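Local coordinates for possible adenyl cyclase-associated protein (Cryptosporidium parvum, PDB 2B0R) that probably binds and sequesters monomeric actin, as a cyclase-associated protein built around a parallel beta-helix, at residues A[35-43]-A[76-84]; A[99-110]-A[119-130]. All blocks are in the same frame, centred on the assembly; numbering follows the deposited sequence.

Overall arrangement
Both contacts involve the parallel beta-helix of the CAP C-terminal domain, in which successive coils contribute one strand to each of two facing sheets: contact 2 is within its coils, while in contact 1 the N-terminal loop lies on it. They come in series along the chain, contact 1 closing before contact 2 opens, and their centres lie about 16 Å apart. Contact 1, near one end of the helix, lays the 35-43 segment against the corner at C79 and the end of strand 74-81; contact 2, close to the centre of the chain, pairs two consecutive coils. Strands 74-81 and 93-100 are sheet neighbours, and V37 packs on V100 where the contacts meet. A salt bridge from R35 to D119 ties the N-terminal segment across several coils.

Contact 1: A[35-43]-A[76-84]; sequences RQVVTNGSP and SVRCSQNSR
The side-chain amide of Q81 grips the backbone of the N-terminal segment 35-43 with both of its ends. Its NE2 donates to R35 O at 2.9 Å, with the acceptor close to the plane of the amide, while its OE1 receives the backbone N of V37 at 3.1 Å. Both bonds are fairly straight, although each donor is tilted from the plane of the carbonyl it meets. Used in this way, the amide copies the N-H and C=O of a strand neighbour and fixes its own rotation, a role suited to glutamine, which offers a donor and an acceptor on one flexible stem. With CG anti to the backbone N (chi1 -174°) and a bend at chi2, the stem carries the amide across to the other segment. The side chain of Q36 crosses it at about a right angle, yet the two amide planes are turned by only 16°.

Next along, V37 turns its side chain inward. CG1 lies against the C79 backbone, 3.5 Å from C79 C and 3.8 Å from C79 CB, while CG2 faces S80 O; a short, branched apolar residue suits a place this close to the backbone of C79 and S80. C79 SG sits 3.7 Å from V38 O. C79 occupies the corner of the coil, and S80 OG donates to R78 O at 2.9 Å from above the carbonyl plane, so the bond spans that corner.

Around the contact, N40 N is bonded to N56 OD1 in the loop after strand 51-55, T39 touches N56 and V58, and V37 continues onto N98 and V100 of strand 93-100, the next strand of the sheet.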
ATOM      1  N   ARG A  35       7.591   9.502 -14.073  1.00 64.14           N
ATOM      2  CA  ARG A  35       6.466   8.749 -14.750  1.00 69.08           C
ATOM      3  C   ARG A  35       5.474   9.663 -15.491  1.00 69.80           C
ATOM      4  O   ARG A  35       4.910  10.580 -14.901  1.00 69.51           O
ATOM      5  CB  ARG A  35       5.703   7.862 -13.746  1.00 70.29           C
ATOM      6  CG  ARG A  35       4.355   7.318 -14.295  1.00 70.36           C
ATOM      7  CD  ARG A  35       3.350   6.990 -13.181  1.00 70.54           C
ATOM      8  NE  ARG A  35       2.011   7.413 -13.581  1.00 71.91           N
ATOM      9  CZ  ARG A  35       0.933   7.406 -12.797  1.00 70.89           C
ATOM     10  NH1 ARG A  35       0.987   6.998 -11.534  1.00 68.61           N
ATOM     11  NH2 ARG A  35      -0.209   7.809 -13.294  1.00 69.96           N
ATOM     12  N   GLN A  36       5.249   9.372 -16.773  1.00 71.44           N
ATOM     13  CA  GLN A  36       4.505  10.273 -17.686  1.00 72.78           C
ATOM     14  C   GLN A  36       3.028   9.885 -17.876  1.00 72.39           C
ATOM     15  O   GLN A  36       2.697   8.762 -18.277  1.00 70.95           O
ATOM     16  CB  GLN A  36       5.219  10.417 -19.054  1.00 74.22           C
ATOM     17  CG  GLN A  36       6.727  10.764 -18.982  1.00 77.72           C
ATOM     18  CD  GLN A  36       7.018  12.028 -18.170  1.00 81.01           C
ATOM     19  OE1 GLN A  36       6.775  13.156 -18.627  1.00 82.65           O
ATOM     20  NE2 GLN A  36       7.545  11.843 -16.957  1.00 81.88           N
ATOM     21  N   VAL A  37       2.145  10.832 -17.592  1.00 71.06           N
ATOM     22  CA  VAL A  37       0.726  10.534 -17.555  1.00 70.92           C
ATOM     23  C   VAL A  37       0.180  10.330 -18.960  1.00 72.12           C
ATOM     24  O   VAL A  37       0.478  11.117 -19.875  1.00 71.60           O
ATOM     25  CB  VAL A  37      -0.051  11.618 -16.754  1.00 71.03           C
ATOM     26  CG1 VAL A  37      -1.420  11.901 -17.348  1.00 71.61           C
ATOM     27  CG2 VAL A  37      -0.184  11.180 -15.327  1.00 71.59           C
ATOM     28  N   VAL A  38      -0.587   9.251 -19.128  1.00 72.84           N
ATOM     29  CA  VAL A  38      -1.310   8.994 -20.376  1.00 74.00           C
ATOM     30  C   VAL A  38      -2.549   9.914 -20.415  1.00 73.84           C
ATOM     31  O   VAL A  38      -3.560   9.637 -19.736  1.00 74.26           O
ATOM     32  CB  VAL A  38      -1.723   7.461 -20.515  1.00 77.13           C
ATOM     33  CG1 VAL A  38      -2.765   7.241 -21.628  1.00 76.97           C
ATOM     34  CG2 VAL A  38      -0.478   6.561 -20.736  1.00 77.32           C
ATOM     35  N   THR A  39      -2.467  10.997 -21.202  1.00 71.80           N
ATOM     36  CA  THR A  39      -3.576  11.972 -21.334  1.00 71.86           C
ATOM     37  C   THR A  39      -4.754  11.391 -22.083  1.00 73.00           C
ATOM     38  O   THR A  39      -4.710  10.227 -22.526  1.00 75.72           O
ATOM     39  CB  THR A  39      -3.135  13.227 -22.055  1.00 75.42           C
ATOM     40  OG1 THR A  39      -2.391  12.858 -23.224  1.00 79.10           O
ATOM     41  CG2 THR A  39      -2.260  14.084 -21.136  1.00 75.75           C
ATOM     42  N   ASN A  40      -5.804  12.192 -22.246  1.00 72.75           N
ATOM     43  CA  ASN A  40      -7.074  11.681 -22.793  1.00 74.34           C
ATOM     44  C   ASN A  40      -7.848  12.627 -23.720  1.00 74.02           C
ATOM     45  O   ASN A  40      -8.930  12.269 -24.218  1.00 74.33           O
ATOM     46  CB  ASN A  40      -7.998  11.229 -21.649  1.00 79.86           C
ATOM     47  CG  ASN A  40      -8.047   9.721 -21.495  1.00 82.95           C
ATOM     48  OD1 ASN A  40      -7.040   9.074 -21.163  1.00 83.38           O
ATOM     49  ND2 ASN A  40      -9.230   9.148 -21.726  1.00 83.78           N
ATOM     50  N   GLY A  41      -7.309  13.824 -23.945  1.00 71.79           N
ATOM     51  CA  GLY A  41      -7.961  14.787 -24.821  1.00 70.77           C
ATOM     52  C   GLY A  41      -7.426  16.186 -24.620  1.00 71.66           C
ATOM     53  O   GLY A  41      -6.274  16.367 -24.161  1.00 70.07           O
ATOM     54  N   SER A  42      -8.248  17.181 -24.976  1.00 72.59           N
ATOM     55  CA  SER A  42      -7.878  18.579 -24.760  1.00 74.30           C
ATOM     56  C   SER A  42      -7.855  18.886 -23.252  1.00 74.22           C
ATOM     57  O   SER A  42      -8.722  18.390 -22.491  1.00 71.62           O
ATOM     58  CB  SER A  42      -8.834  19.542 -25.497  1.00 75.62           C
ATOM     59  N   PRO A  43      -6.816  19.627 -22.805  1.00 73.62           N
ATOM     60  CA  PRO A  43      -6.930  20.460 -21.611  1.00 73.07           C
ATOM     61  C   PRO A  43      -8.360  20.981 -21.479  1.00 73.03           C
ATOM     62  O   PRO A  43      -8.842  21.710 -22.358  1.00 75.37           O
ATOM     63  CB  PRO A  43      -5.950  21.597 -21.902  1.00 73.08           C
ATOM     64  CG  PRO A  43      -4.807  20.883 -22.660  1.00 73.93           C
ATOM     65  CD  PRO A  43      -5.444  19.662 -23.361  1.00 72.74           C
ATOM     66  N   SER A  76     -13.732  16.783 -10.288  1.00 50.91           N
ATOM     67  CA  SER A  76     -12.903  15.621 -10.665  1.00 50.79           C
ATOM     68  C   SER A  76     -11.670  16.121 -11.394  1.00 49.54           C
ATOM     69  O   SER A  76     -11.781  16.821 -12.407  1.00 48.42           O
ATOM     70  CB  SER A  76     -13.658  14.647 -11.582  1.00 55.01           C
ATOM     71  OG  SER A  76     -14.548  13.792 -10.862  1.00 60.54           O
ATOM     72  N   VAL A  77     -10.492  15.786 -10.881  1.00 46.36           N
ATOM     73  CA  VAL A  77      -9.270  16.133 -11.576  1.00 47.98           C
ATOM     74  C   VAL A  77      -8.558  14.875 -12.046  1.00 51.63           C
ATOM     75  O   VAL A  77      -8.163  14.034 -11.205  1.00 51.42           O
ATOM     76  CB  VAL A  77      -8.324  16.977 -10.717  1.00 47.37           C
ATOM     77  CG1 VAL A  77      -7.088  17.366 -11.540  1.00 46.25           C
ATOM     78  CG2 VAL A  77      -9.031  18.212 -10.183  1.00 43.03           C
ATOM     79  N   ARG A  78      -8.393  14.750 -13.378  1.00 53.52           N
ATOM     80  CA  ARG A  78      -7.785  13.546 -13.998  1.00 54.60           C
ATOM     81  C   ARG A  78      -6.653  13.872 -14.955  1.00 57.09           C
ATOM     82  O   ARG A  78      -6.640  14.943 -15.607  1.00 58.58           O
ATOM     83  CB  ARG A  78      -8.831  12.703 -14.741  1.00 54.45           C
ATOM     84  CG  ARG A  78     -10.075  12.334 -13.926  1.00 57.06           C
ATOM     85  CD  ARG A  78     -11.075  11.492 -14.732  1.00 57.24           C
ATOM     86  N   CYS A  79      -5.696  12.943 -15.028  1.00 59.00           N
ATOM     87  CA  CYS A  79      -4.630  12.944 -16.040  1.00 59.21           C
ATOM     88  C   CYS A  79      -3.827  14.212 -16.146  1.00 58.02           C
ATOM     89  O   CYS A  79      -3.699  14.783 -17.207  1.00 62.46           O
ATOM     90  CB  CYS A  79      -5.205  12.599 -17.398  1.00 62.18           C
ATOM     91  SG  CYS A  79      -5.967  11.046 -17.327  1.00 72.34           S
ATOM     92  N   SER A  80      -3.246  14.646 -15.062  1.00 55.45           N
ATOM     93  CA  SER A  80      -2.524  15.862 -15.138  1.00 53.05           C
ATOM     94  C   SER A  80      -1.119  15.705 -14.573  1.00 54.83           C
ATOM     95  O   SER A  80      -0.861  14.814 -13.734  1.00 52.19           O
ATOM     96  CB  SER A  80      -3.330  16.935 -14.417  1.00 57.44           C
ATOM     97  OG  SER A  80      -4.633  16.998 -14.982  1.00 56.53           O
ATOM     98  N   GLN A  81      -0.218  16.585 -15.036  1.00 55.97           N
ATOM     99  CA  GLN A  81       1.197  16.539 -14.693  1.00 55.19           C
ATOM    100  C   GLN A  81       1.782  17.928 -14.602  1.00 57.36           C
ATOM    101  O   GLN A  81       1.375  18.808 -15.310  1.00 60.03           O
ATOM    102  CB  GLN A  81       1.940  15.729 -15.732  1.00 57.38           C
ATOM    103  CG  GLN A  81       3.403  15.487 -15.405  1.00 59.75           C
ATOM    104  CD  GLN A  81       3.800  14.057 -15.629  1.00 60.50           C
ATOM    105  OE1 GLN A  81       3.465  13.452 -16.659  1.00 63.91           O
ATOM    106  NE2 GLN A  81       4.508  13.490 -14.658  1.00 61.16           N
ATOM    107  N   ASN A  82       2.741  18.108 -13.709  1.00 60.50           N
ATOM    108  CA  ASN A  82       3.347  19.406 -13.435  1.00 64.65           C
ATOM    109  C   ASN A  82       2.451  20.622 -13.642  1.00 65.46           C
ATOM    110  O   ASN A  82       2.715  21.448 -14.513  1.00 70.06           O
ATOM    111  CB  ASN A  82       4.632  19.580 -14.247  1.00 71.02           C
ATOM    112  CG  ASN A  82       5.515  18.348 -14.226  1.00 75.70           C
ATOM    113  OD1 ASN A  82       5.411  17.488 -13.332  1.00 78.04           O
ATOM    114  ND2 ASN A  82       6.396  18.250 -15.222  1.00 77.37           N
ATOM    115  N   SER A  83       1.400  20.744 -12.847  1.00 65.58           N
ATOM    116  CA  SER A  83       0.570  21.956 -12.877  1.00 64.84           C
ATOM    117  C   SER A  83       0.016  22.285 -11.503  1.00 63.97           C
ATOM    118  O   SER A  83      -0.271  21.380 -10.729  1.00 65.37           O
ATOM    119  CB  SER A  83      -0.588  21.786 -13.853  1.00 63.45           C
ATOM    120  OG  SER A  83      -0.241  20.893 -14.886  1.00 61.85           O
ATOM    121  N   ARG A  84      -0.111  23.583 -11.204  1.00 64.84           N
ATOM    122  CA  ARG A  84      -0.838  24.045 -10.033  1.00 64.53           C
ATOM    123  C   ARG A  84      -2.326  24.068 -10.422  1.00 61.85           C
ATOM    124  O   ARG A  84      -2.691  24.612 -11.473  1.00 63.87           O
ATOM    125  CB  ARG A  84      -0.321  25.430  -9.514  1.00 66.83           C
ATOM    126  CG  ARG A  84      -0.529  25.664  -7.928  1.00 68.77           C
ATOM    127  CD  ARG A  84       0.070  27.015  -7.280  1.00 69.16           C
ATOM    128  NE  ARG A  84       0.358  26.884  -5.814  1.00 71.63           N
ATOM    129  CZ  ARG A  84       1.580  26.996  -5.235  1.00 74.39           C
ATOM    130  NH1 ARG A  84       2.662  27.288  -5.975  1.00 73.10           N
ATOM    131  NH2 ARG A  84       1.730  26.838  -3.902  1.00 71.05           N
TER

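Contact 2: A[99-110]-A[119-130]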
ATOM      1  N   CYS A  99      -2.633  11.685 -11.326  1.00 53.52           N
ATOM      2  CA  CYS A  99      -1.980  12.953 -11.488  1.00 53.09           C
ATOM      3  C   CYS A  99      -0.561  12.837 -10.972  1.00 54.87           C
ATOM      4  O   CYS A  99      -0.300  12.065 -10.031  1.00 57.59           O
ATOM      5  CB  CYS A  99      -2.771  14.056 -10.780  1.00 56.43           C
ATOM      6  SG  CYS A  99      -4.346  14.412 -11.593  1.00 54.48           S
ATOM      7  N   VAL A 100       0.372  13.559 -11.598  1.00 53.29           N
ATOM      8  CA  VAL A 100       1.769  13.365 -11.275  1.00 51.91           C
ATOM      9  C   VAL A 100       2.519  14.670 -11.134  1.00 49.98           C
ATOM     10  O   VAL A 100       2.489  15.510 -12.008  1.00 49.64           O
ATOM     11  CB  VAL A 100       2.468  12.419 -12.286  1.00 54.59           C
ATOM     12  CG1 VAL A 100       3.922  12.128 -11.847  1.00 52.59           C
ATOM     13  CG2 VAL A 100       1.710  11.082 -12.388  1.00 55.48           C
ATOM     14  N   GLY A 101       3.201  14.827 -10.012  1.00 50.14           N
ATOM     15  CA  GLY A 101       3.890  16.070  -9.704  1.00 51.90           C
ATOM     16  C   GLY A 101       2.951  17.233  -9.887  1.00 55.86           C
ATOM     17  O   GLY A 101       3.253  18.165 -10.642  1.00 58.12           O
ATOM     18  N   CYS A 102       1.781  17.162  -9.247  1.00 56.23           N
ATOM     19  CA  CYS A 102       0.838  18.290  -9.270  1.00 56.99           C
ATOM     20  C   CYS A 102       0.768  18.951  -7.917  1.00 56.03           C
ATOM     21  O   CYS A 102       1.182  18.348  -6.918  1.00 58.36           O
ATOM     22  CB  CYS A 102      -0.533  17.838  -9.695  1.00 59.29           C
ATOM     23  SG  CYS A 102      -0.637  17.638 -11.448  1.00 60.94           S
ATOM     24  N   ILE A 103       0.291  20.200  -7.898  1.00 53.81           N
ATOM     25  CA  ILE A 103       0.041  20.950  -6.658  1.00 53.76           C
ATOM     26  C   ILE A 103      -1.385  21.406  -6.692  1.00 54.26           C
ATOM     27  O   ILE A 103      -1.857  21.912  -7.725  1.00 55.24           O
ATOM     28  CB  ILE A 103       0.946  22.173  -6.515  1.00 55.07           C
ATOM     29  CG1 ILE A 103       2.426  21.745  -6.460  1.00 56.24           C
ATOM     30  CG2 ILE A 103       0.579  22.992  -5.252  1.00 52.02           C
ATOM     31  CD1 ILE A 103       3.422  22.899  -6.726  1.00 56.64           C
ATOM     32  N   PHE A 104      -2.087  21.206  -5.580  1.00 51.39           N
ATOM     33  CA  PHE A 104      -3.480  21.599  -5.496  1.00 50.61           C
ATOM     34  C   PHE A 104      -3.644  22.570  -4.355  1.00 53.96           C
ATOM     35  O   PHE A 104      -3.163  22.305  -3.250  1.00 59.11           O
ATOM     36  CB  PHE A 104      -4.391  20.374  -5.278  1.00 45.93           C
ATOM     37  CG  PHE A 104      -4.299  19.346  -6.372  1.00 44.67           C
ATOM     38  CD1 PHE A 104      -3.410  18.274  -6.273  1.00 46.43           C
ATOM     39  CD2 PHE A 104      -5.087  19.442  -7.493  1.00 44.01           C
ATOM     40  CE1 PHE A 104      -3.321  17.327  -7.290  1.00 47.01           C
ATOM     41  CE2 PHE A 104      -4.997  18.517  -8.503  1.00 43.89           C
ATOM     42  CZ  PHE A 104      -4.113  17.460  -8.405  1.00 45.50           C
ATOM     43  N   LEU A 105      -4.312  23.693  -4.604  1.00 51.60           N
ATOM     44  CA  LEU A 105      -4.747  24.544  -3.519  1.00 50.76           C
ATOM     45  C   LEU A 105      -6.230  24.498  -3.524  1.00 48.24           C
ATOM     46  O   LEU A 105      -6.849  24.685  -4.558  1.00 50.06           O
ATOM     47  CB  LEU A 105      -4.250  25.979  -3.683  1.00 52.28           C
ATOM     48  CG  LEU A 105      -4.489  26.944  -2.500  1.00 53.88           C
ATOM     49  CD1 LEU A 105      -3.436  26.804  -1.412  1.00 52.38           C
ATOM     50  CD2 LEU A 105      -4.514  28.402  -2.986  1.00 53.83           C
ATOM     51  N   VAL A 106      -6.815  24.214  -2.367  1.00 46.82           N
ATOM     52  CA  VAL A 106      -8.272  24.109  -2.252  1.00 43.47           C
ATOM     53  C   VAL A 106      -8.789  24.892  -1.064  1.00 46.18           C
ATOM     54  O   VAL A 106      -8.064  25.161  -0.090  1.00 48.21           O
ATOM     55  CB  VAL A 106      -8.771  22.627  -2.173  1.00 41.99           C
ATOM     56  CG1 VAL A 106      -8.298  21.808  -3.374  1.00 37.94           C
ATOM     57  CG2 VAL A 106      -8.374  21.972  -0.873  1.00 38.04           C
ATOM     58  N   ASN A 107     -10.044  25.285  -1.156  1.00 48.32           N
ATOM     59  CA  ASN A 107     -10.723  25.913  -0.041  1.00 47.56           C
ATOM     60  C   ASN A 107     -11.034  24.848   1.046  1.00 47.56           C
ATOM     61  O   ASN A 107     -10.279  24.677   2.025  1.00 50.11           O
ATOM     62  CB  ASN A 107     -11.984  26.582  -0.549  1.00 47.74           C
ATOM     63  CG  ASN A 107     -12.676  27.389   0.507  1.00 49.46           C
ATOM     64  OD1 ASN A 107     -12.470  27.197   1.700  1.00 51.93           O
ATOM     65  ND2 ASN A 107     -13.525  28.283   0.078  1.00 49.66           N
ATOM     66  N   GLY A 108     -12.140  24.147   0.866  1.00 44.13           N
ATOM     67  CA  GLY A 108     -12.415  22.978   1.655  1.00 43.41           C
ATOM     68  C   GLY A 108     -13.477  22.129   1.011  1.00 42.84           C
ATOM     69  O   GLY A 108     -13.932  22.420  -0.093  1.00 41.50           O
ATOM     70  N   VAL A 109     -13.884  21.073   1.712  1.00 42.69           N
ATOM     71  CA  VAL A 109     -14.991  20.213   1.241  1.00 40.18           C
ATOM     72  C   VAL A 109     -16.013  19.870   2.336  1.00 40.31           C
ATOM     73  O   VAL A 109     -15.712  19.865   3.509  1.00 42.85           O
ATOM     74  CB  VAL A 109     -14.456  18.917   0.578  1.00 41.72           C
ATOM     75  CG1 VAL A 109     -13.584  19.267  -0.618  1.00 44.53           C
ATOM     76  CG2 VAL A 109     -13.645  18.126   1.540  1.00 36.47           C
ATOM     77  N   ILE A 110     -17.238  19.607   1.932  1.00 44.33           N
ATOM     78  CA  ILE A 110     -18.253  19.129   2.831  1.00 44.35           C
ATOM     79  C   ILE A 110     -17.843  17.747   3.350  1.00 47.70           C
ATOM     80  O   ILE A 110     -17.878  17.474   4.559  1.00 47.90           O
ATOM     81  CB  ILE A 110     -19.652  19.090   2.123  1.00 48.26           C
ATOM     82  CG1 ILE A 110     -20.160  20.523   1.841  1.00 48.18           C
ATOM     83  CG2 ILE A 110     -20.700  18.260   2.953  1.00 43.63           C
ATOM     84  CD1 ILE A 110     -20.483  21.321   3.121  1.00 43.33           C
ATOM     85  N   ASP A 119       0.990  10.280  -8.042  1.00 50.37           N
ATOM     86  CA  ASP A 119       2.370  10.328  -7.605  1.00 54.44           C
ATOM     87  C   ASP A 119       2.833  11.764  -7.526  1.00 54.76           C
ATOM     88  O   ASP A 119       2.448  12.593  -8.352  1.00 54.73           O
ATOM     89  CB  ASP A 119       3.278   9.496  -8.527  1.00 58.71           C
ATOM     90  CG  ASP A 119       2.996   8.006  -8.431  1.00 63.70           C
ATOM     91  OD1 ASP A 119       2.372   7.430  -9.355  1.00 64.71           O
ATOM     92  OD2 ASP A 119       3.375   7.417  -7.393  1.00 68.15           O
ATOM     93  N   ASP A 120       3.636  12.047  -6.502  1.00 54.65           N
ATOM     94  CA  ASP A 120       4.251  13.339  -6.313  1.00 56.39           C
ATOM     95  C   ASP A 120       3.178  14.444  -6.255  1.00 53.05           C
ATOM     96  O   ASP A 120       3.090  15.306  -7.123  1.00 54.31           O
ATOM     97  CB  ASP A 120       5.308  13.566  -7.421  1.00 62.19           C
ATOM     98  CG  ASP A 120       6.118  14.852  -7.233  1.00 67.00           C
ATOM     99  OD1 ASP A 120       6.449  15.203  -6.074  1.00 65.91           O
ATOM    100  OD2 ASP A 120       6.432  15.501  -8.270  1.00 70.07           O
ATOM    101  N   ILE A 121       2.377  14.416  -5.205  1.00 50.93           N
ATOM    102  CA  ILE A 121       1.212  15.309  -5.105  1.00 51.36           C
ATOM    103  C   ILE A 121       1.307  16.189  -3.870  1.00 50.94           C
ATOM    104  O   ILE A 121       1.677  15.716  -2.794  1.00 53.70           O
ATOM    105  CB  ILE A 121      -0.111  14.497  -5.116  1.00 50.15           C
ATOM    106  CG1 ILE A 121      -0.190  13.682  -6.403  1.00 52.85           C
ATOM    107  CG2 ILE A 121      -1.321  15.399  -5.008  1.00 47.45           C
ATOM    108  CD1 ILE A 121      -0.229  14.567  -7.689  1.00 53.90           C
ATOM    109  N   LYS A 122       0.996  17.464  -4.027  1.00 47.73           N
ATOM    110  CA  LYS A 122       0.989  18.369  -2.890  1.00 49.72           C
ATOM    111  C   LYS A 122      -0.367  18.975  -2.814  1.00 49.14           C
ATOM    112  O   LYS A 122      -0.815  19.589  -3.787  1.00 51.40           O
ATOM    113  CB  LYS A 122       2.013  19.478  -3.064  1.00 52.84           C
ATOM    114  CG  LYS A 122       3.472  19.001  -3.102  1.00 56.04           C
ATOM    115  CD  LYS A 122       4.392  20.199  -2.971  1.00 57.97           C
ATOM    116  CE  LYS A 122       5.696  19.835  -2.281  1.00 59.72           C
ATOM    117  NZ  LYS A 122       6.542  19.061  -3.204  1.00 60.96           N
ATOM    118  N   LEU A 123      -1.048  18.784  -1.687  1.00 43.89           N
ATOM    119  CA  LEU A 123      -2.345  19.360  -1.535  1.00 45.58           C
ATOM    120  C   LEU A 123      -2.370  20.288  -0.324  1.00 47.83           C
ATOM    121  O   LEU A 123      -1.935  19.898   0.771  1.00 49.99           O
ATOM    122  CB  LEU A 123      -3.408  18.261  -1.403  1.00 44.27           C
ATOM    123  CG  LEU A 123      -4.808  18.722  -0.934  1.00 41.94           C
ATOM    124  CD1 LEU A 123      -5.726  18.966  -2.103  1.00 44.51           C
ATOM    125  CD2 LEU A 123      -5.412  17.678  -0.084  1.00 46.03           C
ATOM    126  N   GLN A 124      -2.883  21.502  -0.527  1.00 45.17           N
ATOM    127  CA  GLN A 124      -3.051  22.455   0.544  1.00 48.33           C
ATOM    128  C   GLN A 124      -4.468  22.978   0.587  1.00 48.85           C
ATOM    129  O   GLN A 124      -5.072  23.226  -0.445  1.00 50.04           O
ATOM    130  CB  GLN A 124      -2.073  23.621   0.399  1.00 48.27           C
ATOM    131  CG  GLN A 124      -2.305  24.758   1.432  1.00 50.91           C
ATOM    132  CD  GLN A 124      -1.115  25.715   1.571  1.00 51.70           C
ATOM    133  OE1 GLN A 124      -0.410  25.984   0.610  1.00 51.94           O
ATOM    134  NE2 GLN A 124      -0.898  26.221   2.782  1.00 51.66           N
ATOM    135  N   MET A 125      -4.980  23.151   1.797  1.00 50.14           N
ATOM    136  CA  MET A 125      -6.313  23.662   2.017  1.00 54.99           C
ATOM    137  C   MET A 125      -6.223  24.972   2.787  1.00 54.48           C
ATOM    138  O   MET A 125      -5.332  25.147   3.602  1.00 54.36           O
ATOM    139  CB  MET A 125      -7.120  22.639   2.829  1.00 53.80           C
ATOM    140  CG  MET A 125      -6.632  22.516   4.262  1.00 56.47           C
ATOM    141  SD  MET A 125      -7.338  21.197   5.266  1.00 57.11           S
ATOM    142  CE  MET A 125      -6.472  19.765   4.609  1.00 53.84           C
ATOM    143  N   THR A 126      -7.155  25.886   2.547  1.00 55.59           N
ATOM    144  CA  THR A 126      -7.228  27.091   3.392  1.00 55.79           C
ATOM    145  C   THR A 126      -8.356  26.986   4.382  1.00 57.23           C
ATOM    146  O   THR A 126      -8.397  27.753   5.351  1.00 56.40           O
ATOM    147  CB  THR A 126      -7.501  28.367   2.609  1.00 51.10           C
ATOM    148  OG1 THR A 126      -8.728  28.208   1.891  1.00 51.76           O
ATOM    149  CG2 THR A 126      -6.373  28.685   1.659  1.00 48.94           C
ATOM    150  N   GLY A 127      -9.289  26.062   4.123  1.00 57.65           N
ATOM    151  CA  GLY A 127     -10.475  25.893   4.973  1.00 58.75           C
ATOM    152  C   GLY A 127     -10.593  24.521   5.628  1.00 60.31           C
ATOM    153  O   GLY A 127      -9.603  23.969   6.127  1.00 59.23           O
ATOM    154  N   ILE A 128     -11.807  23.978   5.632  1.00 58.91           N
ATOM    155  CA  ILE A 128     -12.050  22.682   6.236  1.00 61.12           C
ATOM    156  C   ILE A 128     -12.062  21.530   5.210  1.00 55.58           C
ATOM    157  O   ILE A 128     -12.745  21.588   4.174  1.00 52.50           O
ATOM    158  CB  ILE A 128     -13.388  22.640   7.075  1.00 62.41           C
ATOM    159  CG1 ILE A 128     -13.626  23.950   7.835  1.00 65.85           C
ATOM    160  CG2 ILE A 128     -13.366  21.443   8.060  1.00 62.16           C
ATOM    161  CD1 ILE A 128     -15.130  24.124   8.441  1.00 66.74           C
ATOM    162  N   VAL A 129     -11.301  20.485   5.519  1.00 52.19           N
ATOM    163  CA  VAL A 129     -11.406  19.205   4.809  1.00 49.71           C
ATOM    164  C   VAL A 129     -11.580  18.108   5.851  1.00 47.13           C
ATOM    165  O   VAL A 129     -10.636  17.756   6.525  1.00 48.92           O
ATOM    166  CB  VAL A 129     -10.190  18.921   3.881  1.00 48.29           C
ATOM    167  CG1 VAL A 129     -10.350  17.561   3.232  1.00 49.32           C
ATOM    168  CG2 VAL A 129     -10.046  20.007   2.779  1.00 45.53           C
ATOM    169  N   PRO A 130     -12.819  17.622   6.041  1.00 46.48           N
ATOM    170  CA  PRO A 130     -13.060  16.610   7.106  1.00 46.01           C
ATOM    171  C   PRO A 130     -12.246  15.303   6.932  1.00 48.18           C
ATOM    172  O   PRO A 130     -11.611  14.827   7.902  1.00 48.72           O
ATOM    173  CB  PRO A 130     -14.569  16.332   7.013  1.00 41.19           C
ATOM    174  CG  PRO A 130     -15.148  17.545   6.301  1.00 43.34           C
ATOM    175  CD  PRO A 130     -14.060  18.017   5.344  1.00 42.80           C
TER
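The side chain of I121, with CG1 beside its backbone N (chi1 -59°) and CG2 anti to that nitrogen, spreads its branches over the preceding coil of a right-handed parallel beta-helix. CG2 reaches the edge of the F104 ring, in the ring plane and 3.6 Å from CE1, while CD1 approaches C102 CB at 3.8 Å. This is the interior of the helix, where F104 also meets V77 and I96. Farther on, L123 CD1 touches both F104 CB (3.7 Å) and V106 CG1, so bulky apolar residues stack coil upon coil.

Strands 102-106 and 121-125 run parallel, 10° apart, joined by regular backbone bonds such as F104 N to K122 O and Q124 N to F104 O. On the outer face L105 and Q124 lie side by side, the leucine's CD1 against Q124 CG; a long polar chain suits this partly exposed side. G101 and D120 mark equivalent corners, both with positive phi, a conformation that glycine adopts readily and aspartate tolerates. At the far end the partnership continues beyond the strands: V109 CG2 packs on V129 CG1, and G127 N donates to N107 O at 2.7 Å.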